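Local coordinates for O-succinylhomoserine sulfhydrylase (Mycobacterium tuberculosis, PDB 3NDN), which probably catalyses the formation of L-homocysteine from O-succinyl-L-homoserine and hydrogen sulfide, a pyridoxal-phosphate-dependent step in methionine biosynthesis, at residues Ala47-Ser52 / Asn80-Val85; Tyr54-Ala59 / His72-Arg77. All blocks are in the same frame, centred on the assembly; numbering follows the deposited sequence.

Interaction 1: Ala47-Ser52 / Asn80-Val85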
ATOM      1  N   ALA A  47      -9.879   0.569  -8.496  1.00 28.58           N
ATOM      2  CA  ALA A  47      -8.545   0.020  -8.763  1.00 28.49           C
ATOM      3  C   ALA A  47      -7.399   1.031  -8.590  1.00 27.98           C
ATOM      4  O   ALA A  47      -7.587   2.241  -8.803  1.00 28.50           O
ATOM      5  CB  ALA A  47      -8.508  -0.561 -10.185  1.00 28.07           C
ATOM      6  N   MET A  48      -6.214   0.528  -8.229  1.00 27.84           N
ATOM      7  CA  MET A  48      -5.002   1.374  -8.040  1.00 28.24           C
ATOM      8  C   MET A  48      -3.956   1.074  -9.119  1.00 27.65           C
ATOM      9  O   MET A  48      -3.408  -0.028  -9.143  1.00 27.78           O
ATOM     10  CB  MET A  48      -4.391   1.109  -6.656  1.00 28.54           C
ATOM     11  CG  MET A  48      -3.283   2.091  -6.237  1.00 30.74           C
ATOM     12  SD  MET A  48      -2.291   1.468  -4.852  1.00 34.52           S
ATOM     13  CE  MET A  48      -3.403   1.705  -3.466  1.00 36.06           C
ATOM     14  N   TYR A  49      -3.656   2.070  -9.961  1.00 27.04           N
ATOM     15  CA  TYR A  49      -2.714   1.925 -11.075  1.00 26.74           C
ATOM     16  C   TYR A  49      -1.345   2.532 -10.753  1.00 26.36           C
ATOM     17  O   TYR A  49      -1.038   3.671 -11.141  1.00 25.38           O
ATOM     18  CB  TYR A  49      -3.299   2.472 -12.411  1.00 26.52           C
ATOM     19  CG  TYR A  49      -4.538   1.714 -12.906  1.00 27.21           C
ATOM     20  CD1 TYR A  49      -4.407   0.589 -13.730  1.00 28.44           C
ATOM     21  CD2 TYR A  49      -5.831   2.121 -12.553  1.00 28.28           C
ATOM     22  CE1 TYR A  49      -5.536  -0.130 -14.163  1.00 29.86           C
ATOM     23  CE2 TYR A  49      -6.971   1.410 -12.982  1.00 27.38           C
ATOM     24  CZ  TYR A  49      -6.805   0.292 -13.807  1.00 30.10           C
ATOM     25  OH  TYR A  49      -7.895  -0.441 -14.259  1.00 30.91           O
ATOM     26  N   LEU A  50      -0.525   1.749 -10.052  1.00 27.37           N
ATOM     27  CA  LEU A  50       0.849   2.161  -9.716  1.00 28.06           C
ATOM     28  C   LEU A  50       1.734   1.953 -10.942  1.00 28.15           C
ATOM     29  O   LEU A  50       2.401   0.927 -11.078  1.00 29.13           O
ATOM     30  CB  LEU A  50       1.397   1.397  -8.497  1.00 28.15           C
ATOM     31  CG  LEU A  50       0.654   1.596  -7.164  1.00 29.83           C
ATOM     32  CD1 LEU A  50       1.283   0.813  -6.005  1.00 31.49           C
ATOM     33  CD2 LEU A  50       0.566   3.083  -6.823  1.00 30.86           C
ATOM     34  N   THR A  51       1.722   2.954 -11.827  1.00 27.79           N
ATOM     35  CA  THR A  51       2.550   2.980 -13.022  1.00 28.07           C
ATOM     36  C   THR A  51       2.953   4.439 -13.275  1.00 27.97           C
ATOM     37  O   THR A  51       2.137   5.371 -13.057  1.00 27.32           O
ATOM     38  CB  THR A  51       1.810   2.394 -14.259  1.00 28.47           C
ATOM     39  OG1 THR A  51       2.753   2.142 -15.303  1.00 29.48           O
ATOM     40  CG2 THR A  51       0.706   3.360 -14.788  1.00 27.34           C
ATOM     41  N   SER A  52       4.198   4.646 -13.706  1.00 27.43           N
ATOM     42  CA  SER A  52       4.604   5.978 -14.172  1.00 27.84           C
ATOM     43  C   SER A  52       4.339   6.201 -15.676  1.00 28.53           C
ATOM     44  O   SER A  52       4.022   7.331 -16.084  1.00 28.52           O
ATOM     45  CB  SER A  52       6.077   6.277 -13.817  1.00 28.44           C
ATOM     46  OG  SER A  52       6.962   5.304 -14.375  1.00 28.34           O
ATOM     47  N   ASN A  80      -3.118  10.255 -14.565  1.00 29.22           N
ATOM     48  CA  ASN A  80      -3.141   8.838 -14.127  1.00 28.98           C
ATOM     49  C   ASN A  80      -4.613   8.403 -13.875  1.00 28.51           C
ATOM     50  O   ASN A  80      -5.404   9.192 -13.340  1.00 29.80           O
ATOM     51  CB  ASN A  80      -2.260   8.679 -12.868  1.00 28.04           C
ATOM     52  CG  ASN A  80      -2.414   7.304 -12.183  1.00 29.32           C
ATOM     53  OD1 ASN A  80      -3.397   7.059 -11.485  1.00 29.39           O
ATOM     54  ND2 ASN A  80      -1.412   6.418 -12.362  1.00 28.65           N
ATOM     55  N   PRO A  81      -4.993   7.161 -14.241  1.00 29.10           N
ATOM     56  CA  PRO A  81      -6.426   6.801 -14.069  1.00 28.96           C
ATOM     57  C   PRO A  81      -6.995   6.829 -12.627  1.00 29.15           C
ATOM     58  O   PRO A  81      -8.156   7.223 -12.442  1.00 28.93           O
ATOM     59  CB  PRO A  81      -6.528   5.408 -14.688  1.00 29.64           C
ATOM     60  CG  PRO A  81      -5.118   4.951 -14.943  1.00 30.31           C
ATOM     61  CD  PRO A  81      -4.280   6.178 -15.080  1.00 28.84           C
ATOM     62  N   THR A  82      -6.210   6.396 -11.634  1.00 28.06           N
ATOM     63  CA  THR A  82      -6.622   6.500 -10.218  1.00 27.38           C
ATOM     64  C   THR A  82      -6.704   7.968  -9.741  1.00 26.94           C
ATOM     65  O   THR A  82      -7.667   8.370  -9.052  1.00 25.68           O
ATOM     66  CB  THR A  82      -5.681   5.649  -9.315  1.00 27.30           C
ATOM     67  OG1 THR A  82      -5.635   4.309  -9.813  1.00 26.07           O
ATOM     68  CG2 THR A  82      -6.126   5.635  -7.860  1.00 27.07           C
ATOM     69  N   VAL A  83      -5.682   8.769 -10.071  1.00 26.60           N
ATOM     70  CA  VAL A  83      -5.731  10.199  -9.805  1.00 26.17           C
ATOM     71  C   VAL A  83      -6.980  10.873 -10.436  1.00 26.14           C
ATOM     72  O   VAL A  83      -7.597  11.738  -9.812  1.00 25.56           O
ATOM     73  CB  VAL A  83      -4.391  10.911 -10.209  1.00 26.23           C
ATOM     74  CG1 VAL A  83      -4.491  12.440 -10.003  1.00 26.60           C
ATOM     75  CG2 VAL A  83      -3.237  10.363  -9.374  1.00 26.16           C
ATOM     76  N   SER A  84      -7.353  10.474 -11.659  1.00 25.87           N
ATOM     77  CA  SER A  84      -8.558  11.027 -12.311  1.00 25.95           C
ATOM     78  C   SER A  84      -9.868  10.761 -11.541  1.00 25.69           C
ATOM     79  O   SER A  84     -10.776  11.602 -11.561  1.00 24.34           O
ATOM     80  CB  SER A  84      -8.702  10.489 -13.755  1.00 26.90           C
ATOM     81  OG  SER A  84      -7.682  11.009 -14.591  1.00 27.94           O
ATOM     82  N   VAL A  85      -9.972   9.595 -10.887  1.00 25.16           N
ATOM     83  CA  VAL A  85     -11.160   9.251 -10.105  1.00 25.24           C
ATOM     84  C   VAL A  85     -11.260  10.177  -8.868  1.00 25.04           C
ATOM     85  O   VAL A  85     -12.346  10.682  -8.575  1.00 24.83           O
ATOM     86  CB  VAL A  85     -11.172   7.739  -9.670  1.00 25.11           C
ATOM     87  CG1 VAL A  85     -12.359   7.423  -8.751  1.00 26.50           C
ATOM     88  CG2 VAL A  85     -11.184   6.798 -10.908  1.00 25.86           C
TER
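Thr82 and Tyr49 make the centre of this contact, where the first turn of helix 81-94 meets an extended loop. The Thr82 hydroxyl works in both directions: OG1 donates to Ala47 O at 3.0 Å and accepts from Tyr49 N, also at 3.0 Å. With chi1 at -54°, OG1 stands anti to the carbonyl carbon of Thr82, a position that turns it out from the helix toward the loop backbone. The same oxygen lies at the edge of the Tyr49 ring, near its plane, 3.5 Å from CD2. Pro81 supplies the apolar part, its CG reaching to 3.8 Å from Tyr49 CD2, with the two side chains crossing at about a right angle. The Tyr49 ring also lies at the subunit interface, where Phe41 of the second subunit meets it edge-to-face.

Asn80 divides its amide between two tasks. OD1 takes the N-cap role, accepting from Val83 N on a lone pair and more weakly from Thr82 N. ND2 donates to Tyr49 O at 3.0 Å; the N-H points nearly straight at the oxygen (166°), which lies in the amide plane. Ser76 OG is a further hydrogen-bonding partner of ND2. One buried amide thus caps the helix and ties it to the loop, and with the threonine hydroxyl it satisfies backbone groups on a segment that has no regular secondary structure of its own.

Interaction 2: Tyr54-Ala59 / His72-Arg77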
ATOM      1  N   TYR A  54       2.991   4.399 -19.844  1.00 29.51           N
ATOM      2  CA  TYR A  54       1.940   3.663 -20.572  1.00 29.14           C
ATOM      3  C   TYR A  54       2.531   3.129 -21.900  1.00 30.16           C
ATOM      4  O   TYR A  54       3.583   3.600 -22.354  1.00 30.44           O
ATOM      5  CB  TYR A  54       0.683   4.548 -20.815  1.00 28.96           C
ATOM      6  CG  TYR A  54       0.182   5.139 -19.495  1.00 27.89           C
ATOM      7  CD1 TYR A  54      -0.814   4.492 -18.750  1.00 28.98           C
ATOM      8  CD2 TYR A  54       0.779   6.272 -18.954  1.00 28.91           C
ATOM      9  CE1 TYR A  54      -1.218   4.993 -17.485  1.00 27.75           C
ATOM     10  CE2 TYR A  54       0.392   6.776 -17.690  1.00 28.03           C
ATOM     11  CZ  TYR A  54      -0.625   6.131 -16.976  1.00 28.64           C
ATOM     12  OH  TYR A  54      -1.012   6.621 -15.731  1.00 29.50           O
ATOM     13  N   VAL A  55       1.873   2.141 -22.491  1.00 30.09           N
ATOM     14  CA  VAL A  55       2.312   1.570 -23.775  1.00 31.56           C
ATOM     15  C   VAL A  55       1.298   1.859 -24.897  1.00 32.64           C
ATOM     16  O   VAL A  55       0.134   2.201 -24.618  1.00 32.44           O
ATOM     17  CB  VAL A  55       2.596   0.039 -23.648  1.00 32.48           C
ATOM     18  CG1 VAL A  55       3.690  -0.219 -22.603  1.00 31.41           C
ATOM     19  CG2 VAL A  55       1.306  -0.747 -23.300  1.00 33.14           C
ATOM     20  N   TYR A  56       1.721   1.712 -26.160  1.00 33.78           N
ATOM     21  CA  TYR A  56       0.856   2.005 -27.312  1.00 34.46           C
ATOM     22  C   TYR A  56       0.864   0.841 -28.308  1.00 35.47           C
ATOM     23  O   TYR A  56       1.886   0.178 -28.476  1.00 35.71           O
ATOM     24  CB  TYR A  56       1.306   3.303 -28.025  1.00 35.04           C
ATOM     25  CG  TYR A  56       1.627   4.439 -27.080  1.00 34.33           C
ATOM     26  CD1 TYR A  56       0.604   5.194 -26.492  1.00 35.86           C
ATOM     27  CD2 TYR A  56       2.949   4.741 -26.739  1.00 36.07           C
ATOM     28  CE1 TYR A  56       0.878   6.218 -25.600  1.00 36.65           C
ATOM     29  CE2 TYR A  56       3.239   5.776 -25.839  1.00 36.11           C
ATOM     30  CZ  TYR A  56       2.202   6.514 -25.279  1.00 37.13           C
ATOM     31  OH  TYR A  56       2.462   7.533 -24.373  1.00 37.01           O
ATOM     32  N   GLY A  57      -0.287   0.590 -28.939  1.00 35.65           N
ATOM     33  CA  GLY A  57      -0.435  -0.479 -29.939  1.00 36.82           C
ATOM     34  C   GLY A  57       0.380  -0.325 -31.219  1.00 37.02           C
ATOM     35  O   GLY A  57       0.684  -1.319 -31.886  1.00 37.26           O
ATOM     36  N   SER A  58       0.745   0.915 -31.562  1.00 36.80           N
ATOM     37  CA  SER A  58       1.479   1.200 -32.793  1.00 37.58           C
ATOM     38  C   SER A  58       2.192   2.547 -32.690  1.00 37.52           C
ATOM     39  O   SER A  58       1.886   3.351 -31.805  1.00 36.82           O
ATOM     40  CB  SER A  58       0.544   1.172 -34.011  1.00 37.95           C
ATOM     41  OG  SER A  58      -0.331   2.294 -34.042  1.00 38.93           O
ATOM     42  N   ALA A  59       3.147   2.783 -33.580  1.00 37.63           N
ATOM     43  CA  ALA A  59       3.847   4.073 -33.617  1.00 37.96           C
ATOM     44  C   ALA A  59       2.905   5.251 -33.938  1.00 38.20           C
ATOM     45  O   ALA A  59       3.073   6.334 -33.380  1.00 38.18           O
ATOM     46  CB  ALA A  59       5.009   4.020 -34.590  1.00 38.31           C
ATOM     47  N   HIS A  72      -5.763   8.921 -24.669  1.00 38.98           N
ATOM     48  CA  HIS A  72      -4.842   7.902 -24.124  1.00 37.09           C
ATOM     49  C   HIS A  72      -3.904   8.529 -23.080  1.00 35.89           C
ATOM     50  O   HIS A  72      -3.418   9.652 -23.268  1.00 34.88           O
ATOM     51  CB  HIS A  72      -4.016   7.341 -25.299  1.00 36.97           C
ATOM     52  CG  HIS A  72      -3.360   6.015 -25.040  1.00 37.42           C
ATOM     53  ND1 HIS A  72      -2.403   5.828 -24.065  1.00 36.46           N
ATOM     54  CD2 HIS A  72      -3.465   4.827 -25.693  1.00 37.72           C
ATOM     55  CE1 HIS A  72      -1.981   4.574 -24.097  1.00 37.18           C
ATOM     56  NE2 HIS A  72      -2.609   3.946 -25.079  1.00 36.50           N
ATOM     57  N   TYR A  73      -3.647   7.823 -21.979  1.00 34.66           N
ATOM     58  CA  TYR A  73      -2.735   8.346 -20.952  1.00 33.80           C
ATOM     59  C   TYR A  73      -1.284   8.349 -21.450  1.00 33.49           C
ATOM     60  O   TYR A  73      -0.931   7.538 -22.319  1.00 33.75           O
ATOM     61  CB  TYR A  73      -2.879   7.567 -19.636  1.00 33.12           C
ATOM     62  CG  TYR A  73      -4.118   7.949 -18.846  1.00 33.90           C
ATOM     63  CD1 TYR A  73      -4.102   9.049 -17.976  1.00 32.57           C
ATOM     64  CD2 TYR A  73      -5.319   7.210 -18.972  1.00 32.77           C
ATOM     65  CE1 TYR A  73      -5.236   9.414 -17.253  1.00 33.06           C
ATOM     66  CE2 TYR A  73      -6.471   7.571 -18.246  1.00 33.96           C
ATOM     67  CZ  TYR A  73      -6.419   8.664 -17.385  1.00 33.21           C
ATOM     68  OH  TYR A  73      -7.525   9.052 -16.657  1.00 33.20           O
ATOM     69  N   VAL A  74      -0.447   9.246 -20.912  1.00 33.23           N
ATOM     70  CA  VAL A  74       0.944   9.411 -21.418  1.00 33.23           C
ATOM     71  C   VAL A  74       2.022   9.301 -20.331  1.00 32.26           C
ATOM     72  O   VAL A  74       3.018   8.599 -20.514  1.00 32.33           O
ATOM     73  CB  VAL A  74       1.121  10.761 -22.211  1.00 33.51           C
ATOM     74  CG1 VAL A  74       2.582  11.022 -22.571  1.00 34.83           C
ATOM     75  CG2 VAL A  74       0.263  10.760 -23.465  1.00 35.09           C
ATOM     76  N   TYR A  75       1.841   9.993 -19.207  1.00 31.24           N
ATOM     77  CA  TYR A  75       2.825   9.965 -18.128  1.00 31.43           C
ATOM     78  C   TYR A  75       2.169  10.454 -16.841  1.00 30.99           C
ATOM     79  O   TYR A  75       1.462  11.468 -16.847  1.00 31.00           O
ATOM     80  CB  TYR A  75       4.038  10.853 -18.471  1.00 31.85           C
ATOM     81  CG  TYR A  75       5.265  10.624 -17.597  1.00 33.25           C
ATOM     82  CD1 TYR A  75       5.690  11.599 -16.687  1.00 34.56           C
ATOM     83  CD2 TYR A  75       6.008   9.440 -17.693  1.00 34.79           C
ATOM     84  CE1 TYR A  75       6.833  11.403 -15.877  1.00 35.33           C
ATOM     85  CE2 TYR A  75       7.155   9.229 -16.892  1.00 35.89           C
ATOM     86  CZ  TYR A  75       7.555  10.209 -15.986  1.00 35.61           C
ATOM     87  OH  TYR A  75       8.673  10.007 -15.202  1.00 34.94           O
ATOM     88  N   SER A  76       2.414   9.732 -15.754  1.00 30.67           N
ATOM     89  CA  SER A  76       1.728   9.967 -14.477  1.00 31.09           C
ATOM     90  C   SER A  76       2.006  11.285 -13.759  1.00 31.82           C
ATOM     91  O   SER A  76       1.201  11.686 -12.900  1.00 31.17           O
ATOM     92  CB  SER A  76       1.917   8.775 -13.527  1.00 31.12           C
ATOM     93  OG  SER A  76       1.144   7.665 -13.959  1.00 30.61           O
ATOM     94  N   ARG A  77       3.108  11.977 -14.094  1.00 32.59           N
ATOM     95  CA  ARG A  77       3.338  13.307 -13.527  1.00 33.04           C
ATOM     96  C   ARG A  77       2.164  14.247 -13.805  1.00 33.62           C
ATOM     97  O   ARG A  77       1.860  15.112 -12.976  1.00 34.41           O
ATOM     98  CB  ARG A  77       4.658  13.961 -14.007  1.00 33.12           C
ATOM     99  CG  ARG A  77       5.240  14.984 -13.007  1.00 33.82           C
ATOM    100  CD  ARG A  77       6.372  15.882 -13.584  1.00 31.47           C
ATOM    101  NE  ARG A  77       7.395  15.127 -14.320  1.00 32.31           N
ATOM    102  CZ  ARG A  77       7.508  15.113 -15.647  1.00 32.04           C
ATOM    103  NH1 ARG A  77       8.467  14.389 -16.224  1.00 32.66           N
ATOM    104  NH2 ARG A  77       6.674  15.830 -16.399  1.00 32.28           N
TER
HETATM  105  O   HOH W   1       5.060   6.896 -20.666  1.00 33.91           O
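Tyr54 lies along the backbone of residues 73 to 76, and its side chain can be followed atom by atom. Its CG is anti to the carbonyl carbon (chi1 -54°), which lays the ring along that backbone. CB starts 3.7 Å from Tyr73 O. Farther out, the ring receives Tyr73 CB over the centre of one face, 3.6 Å from the centroid and only 5° off the normal, a CH-pi contact. One edge of the ring runs past the next peptide: CD2 approaches Val74 C, with Val74 O in the ring plane, and Tyr54 CE2 comes to 3.8 Å from Tyr75 N. At the tip, Tyr54 OH is 3.0 Å from Ser76 OG. Ser76 OG is hydrogen-bonded to Thr51 O. The Tyr73 ring is slid aside, so that it barely overlaps Tyr54.

A second cluster forms around His72. Its ND1 donates to Tyr73 O at 2.9 Å, and that oxygen lies close to the plane of the His72 ring. NE2 is hydrogen-bonded to Glu42 OE1 of the second subunit, and the two bonds together restrain the imidazole. Tyr56 CD1 sits above one face, offset toward the rim, with the two planes oblique at 46°. Val55 O lies at the imidazole edge, 3.2 Å from His72 CE1. A water donates to Val74 O and accepts a weak bond from Tyr54 N.

Tyr75 OH and Arg77 NE hydrogen-bond to the pyridoxal-phosphate-bearing lysine of the third subunit. Helix 59-66, in the connection between the segments, packs on both Tyr56 and His72; Pro81, at the start of helix 81-94, touches Tyr54 and Tyr73.

Overall arrangement
Interactions 1 and 2 have centres about 13 Å apart and share the N-terminal region that precedes the seven-stranded sheet. Along the chain the order is 47-52, 54-59, 72-77, 80-85, so the outer pair of segments encloses the inner one, with helix 59-66 between 54-59 and 72-77 and helix 81-94 starting in 80-85. The two contacts are also joined directly, through a probable hydrogen bond between Ser84 OG and Tyr73 OH. Both border the second and third subunits. This region therefore belongs to the homotetramer as much as to its own chain, and it contributes to a neighbouring subunit's active site.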